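Local coordinates for fatty acyl CoA synthetase FADD13 (FATTY-ACYL-CoA SYNTHETASE) (Mycobacterium tuberculosis, PDB 3R44), which belongs to the ANL superfamily of AMP-binding enzymes, in which a large N-terminal part is joined to a smaller C-terminal domain, at residues P425-S430 against R481-K486; K413-I416 against E421-Y424. All coordinates share one frame; numbering follows the deposited sequence.

Contact 1 (P425-S430 against R481-K486)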
ATOM      1  N   PRO A 425      -3.958 -20.819  -5.138  1.00 24.02           N
ATOM      2  CA  PRO A 425      -5.303 -21.054  -5.633  1.00 23.70           C
ATOM      3  C   PRO A 425      -5.444 -20.898  -7.136  1.00 24.10           C
ATOM      4  O   PRO A 425      -6.200 -21.656  -7.724  1.00 23.26           O
ATOM      5  CB  PRO A 425      -6.104 -19.955  -4.943  1.00 23.22           C
ATOM      6  CG  PRO A 425      -5.455 -19.824  -3.664  1.00 24.29           C
ATOM      7  CD  PRO A 425      -4.001 -19.856  -4.027  1.00 24.27           C
ATOM      8  N   ALA A 426      -4.723 -19.960  -7.759  1.00 23.92           N
ATOM      9  CA  ALA A 426      -4.865 -19.695  -9.196  1.00 26.02           C
ATOM     10  C   ALA A 426      -4.476 -20.907 -10.014  1.00 26.87           C
ATOM     11  O   ALA A 426      -5.023 -21.130 -11.075  1.00 26.98           O
ATOM     12  CB  ALA A 426      -4.016 -18.467  -9.661  1.00 27.76           C
ATOM     13  N   GLU A 427      -3.561 -21.713  -9.485  1.00 27.04           N
ATOM     14  CA  GLU A 427      -3.076 -22.907 -10.192  1.00 29.52           C
ATOM     15  C   GLU A 427      -4.243 -23.883 -10.395  1.00 27.71           C
ATOM     16  O   GLU A 427      -4.409 -24.473 -11.467  1.00 28.50           O
ATOM     17  CB  GLU A 427      -1.947 -23.578  -9.392  1.00 30.98           C
ATOM     18  CG  GLU A 427      -0.804 -22.631  -8.998  1.00 34.51           C
ATOM     19  CD  GLU A 427       0.343 -23.356  -8.242  1.00 40.21           C
ATOM     20  OE1 GLU A 427       1.094 -24.099  -8.935  1.00 39.94           O
ATOM     21  OE2 GLU A 427       0.489 -23.180  -6.989  1.00 37.01           O
ATOM     22  N   ILE A 428      -5.087 -23.964  -9.378  1.00 24.85           N
ATOM     23  CA  ILE A 428      -6.266 -24.837  -9.378  1.00 23.41           C
ATOM     24  C   ILE A 428      -7.409 -24.132 -10.119  1.00 23.43           C
ATOM     25  O   ILE A 428      -8.050 -24.712 -11.022  1.00 22.89           O
ATOM     26  CB  ILE A 428      -6.676 -25.231  -7.949  1.00 22.11           C
ATOM     27  CG1 ILE A 428      -5.525 -25.978  -7.253  1.00 23.83           C
ATOM     28  CG2 ILE A 428      -7.977 -26.055  -7.983  1.00 20.95           C
ATOM     29  CD1 ILE A 428      -5.720 -26.139  -5.706  1.00 22.22           C
ATOM     30  N   GLU A 429      -7.671 -22.885  -9.758  1.00 22.30           N
ATOM     31  CA  GLU A 429      -8.752 -22.153 -10.422  1.00 23.86           C
ATOM     32  C   GLU A 429      -8.640 -22.160 -11.958  1.00 26.06           C
ATOM     33  O   GLU A 429      -9.631 -22.370 -12.678  1.00 26.29           O
ATOM     34  CB  GLU A 429      -8.801 -20.724  -9.916  1.00 23.91           C
ATOM     35  CG  GLU A 429      -9.254 -20.566  -8.487  1.00 24.27           C
ATOM     36  CD  GLU A 429      -8.845 -19.241  -7.884  1.00 24.45           C
ATOM     37  OE1 GLU A 429      -8.138 -18.475  -8.585  1.00 24.90           O
ATOM     38  OE2 GLU A 429      -9.243 -18.938  -6.725  1.00 23.20           O
ATOM     39  N   SER A 430      -7.436 -21.948 -12.483  1.00 27.77           N
ATOM     40  CA  SER A 430      -7.248 -21.894 -13.946  1.00 31.03           C
ATOM     41  C   SER A 430      -7.463 -23.243 -14.641  1.00 31.53           C
ATOM     42  O   SER A 430      -7.645 -23.265 -15.833  1.00 33.46           O
ATOM     43  CB  SER A 430      -5.868 -21.345 -14.335  1.00 33.16           C
ATOM     44  OG  SER A 430      -4.837 -22.168 -13.807  1.00 35.40           O
ATOM     45  N   ARG A 481      -0.432 -34.342  -7.871  1.00 41.90           N
ATOM     46  CA  ARG A 481      -1.385 -34.900  -6.900  1.00 41.36           C
ATOM     47  C   ARG A 481      -1.588 -34.007  -5.650  1.00 38.95           C
ATOM     48  O   ARG A 481      -2.728 -33.806  -5.227  1.00 36.91           O
ATOM     49  CB  ARG A 481      -0.965 -36.337  -6.518  1.00 43.99           C
ATOM     50  CG  ARG A 481      -2.098 -37.267  -6.099  1.00 44.86           C
ATOM     51  N   TYR A 482      -0.511 -33.458  -5.068  1.00 38.26           N
ATOM     52  CA  TYR A 482      -0.625 -32.643  -3.835  1.00 37.12           C
ATOM     53  C   TYR A 482      -1.354 -31.314  -4.045  1.00 34.49           C
ATOM     54  O   TYR A 482      -1.794 -30.700  -3.087  1.00 33.30           O
ATOM     55  CB  TYR A 482       0.738 -32.389  -3.168  1.00 38.36           C
ATOM     56  CG  TYR A 482       1.604 -31.325  -3.832  1.00 39.39           C
ATOM     57  CD1 TYR A 482       1.653 -30.026  -3.329  1.00 39.39           C
ATOM     58  CD2 TYR A 482       2.364 -31.618  -4.956  1.00 42.26           C
ATOM     59  CE1 TYR A 482       2.437 -29.045  -3.933  1.00 40.58           C
ATOM     60  CE2 TYR A 482       3.170 -30.651  -5.559  1.00 43.21           C
ATOM     61  CZ  TYR A 482       3.199 -29.369  -5.044  1.00 42.31           C
ATOM     62  OH  TYR A 482       3.980 -28.402  -5.634  1.00 43.32           O
ATOM     63  N   LYS A 483      -1.490 -30.891  -5.301  1.00 33.40           N
ATOM     64  CA  LYS A 483      -2.192 -29.678  -5.667  1.00 31.98           C
ATOM     65  C   LYS A 483      -3.696 -29.860  -5.970  1.00 30.67           C
ATOM     66  O   LYS A 483      -4.380 -28.897  -6.233  1.00 31.49           O
ATOM     67  CB  LYS A 483      -1.552 -29.077  -6.913  1.00 33.02           C
ATOM     68  CG  LYS A 483      -0.253 -28.325  -6.710  1.00 36.22           C
ATOM     69  CD  LYS A 483       0.142 -27.673  -8.034  1.00 38.97           C
ATOM     70  CE  LYS A 483       1.353 -26.801  -7.885  1.00 41.52           C
ATOM     71  NZ  LYS A 483       2.554 -27.578  -7.602  1.00 43.52           N
ATOM     72  N   LEU A 484      -4.186 -31.085  -6.000  1.00 30.84           N
ATOM     73  CA  LEU A 484      -5.587 -31.330  -6.268  1.00 30.44           C
ATOM     74  C   LEU A 484      -6.380 -30.744  -5.125  1.00 28.58           C
ATOM     75  O   LEU A 484      -5.972 -30.908  -3.975  1.00 28.25           O
ATOM     76  CB  LEU A 484      -5.868 -32.819  -6.324  1.00 31.67           C
ATOM     77  CG  LEU A 484      -5.091 -33.541  -7.434  1.00 34.63           C
ATOM     78  CD1 LEU A 484      -5.460 -34.997  -7.519  1.00 36.80           C
ATOM     79  CD2 LEU A 484      -5.350 -32.822  -8.735  1.00 35.58           C
ATOM     80  N   PRO A 485      -7.548 -30.132  -5.435  1.00 27.45           N
ATOM     81  CA  PRO A 485      -8.456 -29.661  -4.390  1.00 26.22           C
ATOM     82  C   PRO A 485      -8.872 -30.831  -3.536  1.00 27.53           C
ATOM     83  O   PRO A 485      -9.101 -31.927  -4.087  1.00 28.64           O
ATOM     84  CB  PRO A 485      -9.665 -29.111  -5.172  1.00 25.93           C
ATOM     85  CG  PRO A 485      -9.588 -29.678  -6.482  1.00 26.62           C
ATOM     86  CD  PRO A 485      -8.184 -30.109  -6.765  1.00 28.00           C
ATOM     87  N   LYS A 486      -8.875 -30.649  -2.214  1.00 27.69           N
ATOM     88  CA  LYS A 486      -9.268 -31.732  -1.318  1.00 28.97           C
ATOM     89  C   LYS A 486     -10.753 -31.690  -0.963  1.00 28.07           C
ATOM     90  O   LYS A 486     -11.280 -32.637  -0.416  1.00 30.40           O
ATOM     91  CB  LYS A 486      -8.358 -31.833  -0.071  1.00 29.92           C
ATOM     92  CG  LYS A 486      -6.946 -32.405  -0.387  1.00 33.29           C
ATOM     93  CD  LYS A 486      -6.049 -32.612   0.867  1.00 36.72           C
ATOM     94  CE  LYS A 486      -4.552 -32.699   0.532  1.00 39.04           C
ATOM     95  NZ  LYS A 486      -4.138 -34.025  -0.025  1.00 43.56           N
TER
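Ile-428, on helix 425-432, packs against the backbone of Lys-483 in the turn before strand 487-490. The fit is tight here: Ile-428 CD1 lies 3.1 Å from Lys-483 O and Ile-428 CG1 3.3 Å from the same oxygen. The branch reaches it because CG1 stands opposite the carbonyl carbon (chi1 -60°) and CD1 continues the chain nearly straight (chi2 167°). The other branch, Ile-428 CG2, sits more loosely, 4.2 Å from Pro-485 CD. Both residues are buried, Ile-428 resting also on Val-443 and Ala-455, Pro-485 on Ala-457.

On the partly exposed side the fit stays close but the charges pair loosely. Glu-427 OE1 meets the last methylene of the lysine, 2.9 Å from Lys-483 CE. The bend at chi4 (68°) turns the ammonium away, leaving Lys-483 NZ 4.0 Å from Glu-427 OE1, beyond a salt bridge. Lys-483 NZ instead donates to Tyr-482 OH at 2.6 Å, while Glu-427 OE2 accepts from Tyr-424 N. The chemistry thus implies van der Waals packing of mixed character, methyl on carbonyl oxygen and methylene on carboxylate, with one looser apolar pair; the opposite charges probably add a modest attraction.

Contact 2 (K413-I416 against E421-Y424)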
ATOM      1  N   LYS A 413      -0.872 -13.798   0.340  1.00 21.99           N
ATOM      2  CA  LYS A 413      -1.925 -13.905   1.373  1.00 24.23           C
ATOM      3  C   LYS A 413      -2.933 -15.009   1.153  1.00 24.15           C
ATOM      4  O   LYS A 413      -3.606 -15.426   2.086  1.00 24.75           O
ATOM      5  CB  LYS A 413      -2.694 -12.590   1.543  1.00 26.62           C
ATOM      6  CG  LYS A 413      -3.503 -12.195   0.317  1.00 28.07           C
ATOM      7  CD  LYS A 413      -4.030 -10.772   0.353  1.00 37.20           C
ATOM      8  CE  LYS A 413      -4.859 -10.505  -0.943  1.00 38.99           C
ATOM      9  NZ  LYS A 413      -5.677  -9.260  -0.826  1.00 44.59           N
ATOM     10  N   ASP A 414      -3.082 -15.446  -0.088  1.00 23.02           N
ATOM     11  CA  ASP A 414      -4.034 -16.464  -0.443  1.00 22.16           C
ATOM     12  C   ASP A 414      -3.403 -17.827  -0.660  1.00 20.41           C
ATOM     13  O   ASP A 414      -4.095 -18.823  -0.840  1.00 20.23           O
ATOM     14  CB  ASP A 414      -4.789 -16.014  -1.707  1.00 22.63           C
ATOM     15  CG  ASP A 414      -5.677 -14.768  -1.451  1.00 26.57           C
ATOM     16  OD1 ASP A 414      -6.219 -14.600  -0.323  1.00 27.13           O
ATOM     17  OD2 ASP A 414      -5.802 -13.930  -2.368  1.00 30.73           O
ATOM     18  N   MET A 415      -2.088 -17.895  -0.554  1.00 21.12           N
ATOM     19  CA  MET A 415      -1.379 -19.146  -0.704  1.00 20.87           C
ATOM     20  C   MET A 415      -1.804 -20.144   0.394  1.00 21.22           C
ATOM     21  O   MET A 415      -2.124 -19.752   1.526  1.00 21.06           O
ATOM     22  CB  MET A 415       0.131 -18.918  -0.646  1.00 22.39           C
ATOM     23  CG  MET A 415       0.911 -20.186  -0.947  1.00 24.54           C
ATOM     24  SD  MET A 415       2.700 -19.938  -0.780  1.00 31.47           S
ATOM     25  CE  MET A 415       2.941 -19.910   1.017  1.00 30.73           C
ATOM     26  N   ILE A 416      -1.883 -21.423   0.040  1.00 20.84           N
ATOM     27  CA  ILE A 416      -2.338 -22.481   0.949  1.00 21.55           C
ATOM     28  C   ILE A 416      -1.134 -23.337   1.314  1.00 22.69           C
ATOM     29  O   ILE A 416      -0.362 -23.697   0.448  1.00 23.39           O
ATOM     30  CB  ILE A 416      -3.495 -23.323   0.307  1.00 21.09           C
ATOM     31  CG1 ILE A 416      -4.649 -22.389  -0.112  1.00 20.38           C
ATOM     32  CG2 ILE A 416      -4.009 -24.394   1.299  1.00 22.63           C
ATOM     33  CD1 ILE A 416      -5.662 -22.942  -1.127  1.00 20.19           C
ATOM     34  N   GLU A 421       3.370 -28.309   1.930  1.00 34.43           N
ATOM     35  CA  GLU A 421       3.587 -27.904   0.532  1.00 34.47           C
ATOM     36  C   GLU A 421       2.775 -26.652   0.223  1.00 31.43           C
ATOM     37  O   GLU A 421       1.610 -26.542   0.635  1.00 30.21           O
ATOM     38  CB  GLU A 421       3.112 -28.995  -0.435  1.00 36.35           C
ATOM     39  CG  GLU A 421       3.730 -30.393  -0.217  1.00 42.68           C
ATOM     40  CD  GLU A 421       4.986 -30.672  -1.084  1.00 48.82           C
ATOM     41  OE1 GLU A 421       5.815 -29.757  -1.300  1.00 50.09           O
ATOM     42  OE2 GLU A 421       5.135 -31.829  -1.550  1.00 54.17           O
ATOM     43  N   ASN A 422       3.359 -25.734  -0.531  1.00 30.60           N
ATOM     44  CA  ASN A 422       2.673 -24.500  -0.902  1.00 29.73           C
ATOM     45  C   ASN A 422       1.818 -24.717  -2.127  1.00 28.26           C
ATOM     46  O   ASN A 422       2.304 -25.223  -3.113  1.00 28.71           O
ATOM     47  CB  ASN A 422       3.678 -23.397  -1.224  1.00 30.54           C
ATOM     48  CG  ASN A 422       4.387 -22.870   0.007  1.00 34.38           C
ATOM     49  OD1 ASN A 422       4.113 -23.300   1.129  1.00 39.67           O
ATOM     50  ND2 ASN A 422       5.309 -21.944  -0.196  1.00 37.09           N
ATOM     51  N   VAL A 423       0.563 -24.287  -2.065  1.00 26.24           N
ATOM     52  CA  VAL A 423      -0.371 -24.414  -3.154  1.00 25.87           C
ATOM     53  C   VAL A 423      -0.993 -23.045  -3.384  1.00 23.88           C
ATOM     54  O   VAL A 423      -1.576 -22.464  -2.437  1.00 22.18           O
ATOM     55  CB  VAL A 423      -1.497 -25.423  -2.755  1.00 26.19           C
ATOM     56  CG1 VAL A 423      -2.439 -25.624  -3.831  1.00 26.62           C
ATOM     57  CG2 VAL A 423      -0.889 -26.753  -2.356  1.00 28.11           C
ATOM     58  N   TYR A 424      -0.892 -22.509  -4.599  1.00 23.30           N
ATOM     59  CA  TYR A 424      -1.572 -21.249  -4.869  1.00 23.25           C
ATOM     60  C   TYR A 424      -2.923 -21.526  -5.576  1.00 23.33           C
ATOM     61  O   TYR A 424      -3.021 -22.352  -6.512  1.00 22.29           O
ATOM     62  CB  TYR A 424      -0.759 -20.225  -5.684  1.00 25.04           C
ATOM     63  CG  TYR A 424       0.423 -19.558  -5.007  1.00 25.61           C
ATOM     64  CD1 TYR A 424       0.304 -18.300  -4.397  1.00 29.56           C
ATOM     65  CD2 TYR A 424       1.662 -20.169  -5.022  1.00 28.17           C
ATOM     66  CE1 TYR A 424       1.436 -17.665  -3.816  1.00 30.87           C
ATOM     67  CE2 TYR A 424       2.786 -19.574  -4.446  1.00 28.61           C
ATOM     68  CZ  TYR A 424       2.680 -18.311  -3.837  1.00 30.07           C
ATOM     69  OH  TYR A 424       3.822 -17.691  -3.255  1.00 31.73           O
TER
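Ile-416 O is approached by two donors from the facing strand: Val-423 N, which hydrogen-bonds to it at 2.7 Å in the carbonyl plane with an N-H...O angle of 159°, and Asn-422 CA, which adds a weaker C-H...O contact at 3.4 Å. The reciprocal bond, Ile-416 N to Val-423 O, is equally short at 2.7 Å. The two bonds define an antiparallel hydrogen-bonded pair, with both side chains on one face and Ile-416 CB 4.2 Å from Val-423 CB.

Met-415 carries the side-chain contact with Tyr-424. Its CG, set opposite the backbone N (chi1 -174°), lies over the centre of the Tyr-424 ring, 3.8 Å from the centroid and only 7° off the normal, a CH-pi contact. The sulfur stands obliquely, Met-415 SD 3.5 Å from Tyr-424 CZ, making a Met-aromatic contact. A bend at chi3 then brings Met-415 CE over the face of the Asn-422 amide, 3.3 Å from Asn-422 ND2, a van der Waals approach.

The pair belongs to the beta hairpin of strands 416-418 and 421-423. Ile-416 rests on Pro-425 of helix 425-432, whereas Tyr-424 OH is hydrogen-bonded to Gly-395 O, between strands 391-394 and 396-400.

How the contacts relate
Along the chain the contacts come in series: contact 2 closes with 421-424, and helix 425-432, which opens contact 1, follows directly. Their centres are 10 Å apart, on the same side of the chain's centre, contact 1 being the more peripheral at 28 Å against 21 Å. They also touch. Ile-428 CD1 packs 3.8 Å from Val-423 CG1, Pro-425 CG 3.3 Å from Asp-414 O, and Tyr-482 CD1 3.4 Å from Glu-421 CB. Hairpin, helix and the turn at 481-486 therefore form one continuous packed unit. Asp-414's salt bridge to Arg-508 ties the approach to the hairpin to helix 504-511, consistent with the compact C-terminal domain of ANL enzymes.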